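Local coordinates for protein GCN5-related N-acetyltransferase (Kribbella flavida, PDB 4MY0) that binds acetyl-CoA and, as a GCN5-related N-acetyltransferase, probably transfers the acetyl group to amines, possibly those of aminoglycosides, at residues Asp167-Leu172 and Trp190-Ile195. Sequence-based numbering, arbitrary orientation.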
loop_
_atom_site.group_PDB
_atom_site.type_symbol
_atom_site.label_atom_id
_atom_site.label_comp_id
_atom_site.label_asym_id
_atom_site.label_seq_id
_atom_site.Cartn_x
_atom_site.Cartn_y
_atom_site.Cartn_z
ATOM N N ASP C 167 11.321 -31.481 27.246
ATOM C CA ASP C 167 11.852 -30.378 28.028
ATOM C C ASP C 167 10.744 -29.515 28.630
ATOM O O ASP C 167 11.014 -28.474 29.226
ATOM C CB ASP C 167 12.773 -29.527 27.158
ATOM C CG ASP C 167 13.993 -30.297 26.688
ATOM O OD1 ASP C 167 14.742 -30.803 27.554
ATOM O OD2 ASP C 167 14.196 -30.398 25.453
ATOM N N ALA C 168 9.498 -29.951 28.476
ATOM C CA ALA C 168 8.360 -29.154 28.933
ATOM C C ALA C 168 8.471 -28.803 30.415
ATOM O O ALA C 168 8.250 -27.660 30.787
ATOM C CB ALA C 168 7.045 -29.880 28.658
ATOM N N ALA C 169 8.816 -29.780 31.254
ATOM C CA ALA C 169 8.875 -29.539 32.695
ATOM C C ALA C 169 10.024 -28.598 33.070
ATOM O O ALA C 169 9.902 -27.797 33.999
ATOM C CB ALA C 169 8.971 -30.861 33.477
ATOM N N ARG C 170 11.142 -28.701 32.357
ATOM C CA ARG C 170 12.258 -27.779 32.571
ATOM C C ARG C 170 11.875 -26.339 32.223
ATOM O O ARG C 170 12.277 -25.397 32.918
ATOM C CB ARG C 170 13.488 -28.217 31.773
ATOM C CG ARG C 170 14.672 -27.271 31.893
ATOM C CD ARG C 170 15.108 -27.131 33.355
ATOM N NE ARG C 170 16.314 -26.318 33.493
ATOM C CZ ARG C 170 16.828 -25.948 34.661
ATOM N NH1 ARG C 170 16.227 -26.313 35.789
ATOM N NH2 ARG C 170 17.938 -25.212 34.706
ATOM N N PHE C 171 11.096 -26.166 31.153
ATOM C CA PHE C 171 10.637 -24.835 30.746
ATOM C C PHE C 171 9.788 -24.212 31.851
ATOM O O PHE C 171 9.929 -23.023 32.170
ATOM C CB PHE C 171 9.813 -24.914 29.456
ATOM C CG PHE C 171 10.638 -24.902 28.191
ATOM C CD1 PHE C 171 10.264 -24.107 27.121
ATOM C CD2 PHE C 171 11.779 -25.685 28.072
ATOM C CE1 PHE C 171 11.021 -24.099 25.949
ATOM C CE2 PHE C 171 12.538 -25.682 26.911
ATOM C CZ PHE C 171 12.169 -24.892 25.853
ATOM N N LEU C 172 8.899 -25.017 32.426
ATOM C CA LEU C 172 8.046 -24.554 33.518
ATOM C C LEU C 172 8.841 -24.157 34.753
ATOM O O LEU C 172 8.486 -23.193 35.429
ATOM C CB LEU C 172 6.992 -25.604 33.865
ATOM C CG LEU C 172 5.844 -25.541 32.860
ATOM C CD1 LEU C 172 4.876 -26.720 33.007
ATOM C CD2 LEU C 172 5.121 -24.198 33.003
ATOM N N TRP C 190 0.275 -22.641 31.501
ATOM C CA TRP C 190 -0.356 -23.716 30.748
ATOM C C TRP C 190 -0.048 -25.054 31.400
ATOM O O TRP C 190 0.992 -25.210 32.039
ATOM C CB TRP C 190 0.182 -23.751 29.311
ATOM C CG TRP C 190 -0.211 -22.587 28.456
ATOM C CD1 TRP C 190 0.424 -21.378 28.361
ATOM C CD2 TRP C 190 -1.317 -22.531 27.547
ATOM N NE1 TRP C 190 -0.237 -20.571 27.458
ATOM C CE2 TRP C 190 -1.306 -21.262 26.943
ATOM C CE3 TRP C 190 -2.322 -23.435 27.190
ATOM C CZ2 TRP C 190 -2.265 -20.875 26.004
ATOM C CZ3 TRP C 190 -3.266 -23.050 26.259
ATOM C CH2 TRP C 190 -3.236 -21.789 25.680
ATOM N N PRO C 191 -0.941 -26.040 31.222
ATOM C CA PRO C 191 -0.617 -27.416 31.635
ATOM C C PRO C 191 0.683 -27.897 30.981
ATOM O O PRO C 191 0.977 -27.483 29.853
ATOM C CB PRO C 191 -1.790 -28.229 31.086
ATOM C CG PRO C 191 -2.923 -27.232 30.942
ATOM C CD PRO C 191 -2.267 -25.930 30.583
ATOM N N GLU C 192 1.446 -28.743 31.671
ATOM C CA GLU C 192 2.689 -29.293 31.122
ATOM C C GLU C 192 2.447 -30.013 29.796
ATOM O O GLU C 192 3.283 -29.957 28.886
ATOM C CB GLU C 192 3.348 -30.255 32.119
ATOM C CG GLU C 192 4.557 -31.009 31.559
ATOM C CD GLU C 192 5.315 -31.785 32.625
ATOM O OE1 GLU C 192 5.841 -32.877 32.311
ATOM O OE2 GLU C 192 5.393 -31.298 33.773
ATOM N N SER C 193 1.297 -30.680 29.695
ATOM C CA SER C 193 0.911 -31.408 28.485
ATOM C C SER C 193 0.800 -30.469 27.282
ATOM O O SER C 193 1.289 -30.779 26.187
ATOM C CB SER C 193 -0.430 -32.127 28.696
ATOM O OG SER C 193 -1.520 -31.216 28.634
ATOM N N LYS C 194 0.156 -29.324 27.494
ATOM C CA LYS C 194 -0.075 -28.350 26.427
ATOM C C LYS C 194 1.239 -27.716 25.971
ATOM O O LYS C 194 1.426 -27.413 24.792
ATOM C CB LYS C 194 -1.055 -27.275 26.896
ATOM C CG LYS C 194 -1.944 -26.724 25.786
ATOM C CD LYS C 194 -3.140 -27.633 25.514
ATOM C CE LYS C 194 -3.895 -27.194 24.261
ATOM N NZ LYS C 194 -5.216 -27.886 24.136
ATOM N N ILE C 195 2.159 -27.536 26.911
ATOM C CA ILE C 195 3.484 -27.012 26.596
ATOM C C ILE C 195 4.278 -28.018 25.769
ATOM O O ILE C 195 4.969 -27.648 24.826
ATOM C CB ILE C 195 4.238 -26.637 27.879
ATOM C CG1 ILE C 195 3.671 -25.323 28.420
ATOM C CG2 ILE C 195 5.757 -26.547 27.622
ATOM C CD1 ILE C 195 3.952 -25.092 29.855
#
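Leu172 and Ile195 meet at an oblique angle through their branch ends: the CD1 methyl of Ile195 sits against the isobutyl fork of Leu172, a tight 3.5 Å from Leu172 CD2 and 3.6 Å from Leu172 CG. Ile195 reaches both ends of the facing helical turn because its two branches diverge from CB. The CG2 methyl of Ile195, anti to the backbone N, lies 3.7 Å from Ala168 CB, while CG1, anti to the carbonyl carbon (chi1 -76°), carries CD1 to Leu172. This is helix-helix packing, joining the first turns of helices 168-182 and 192-200, the latter within the second GNAT-family region, away from the acetyl-CoA sites. The small Ala168 lets the backbones approach to 5.8 Å between Ala168 CA and Ile195 CA, and its methyl also touches Ala196. At the outer margin Glu192, extended beyond CG, passes alongside Ala168 and brings its carboxylate over Ala169, with OE2 3.6 Å from Ala169 CB. The CD1 methyl of Leu172 lies 3.9 Å from Glu192 CA. Replacing Leu172 with alanine would probably strip the Ile195 CD1 methyl of its contacts with the leucine branches and open a gap beside Glu192. Phe171, on the same helix, stacks on Phe213 and touches Leu199.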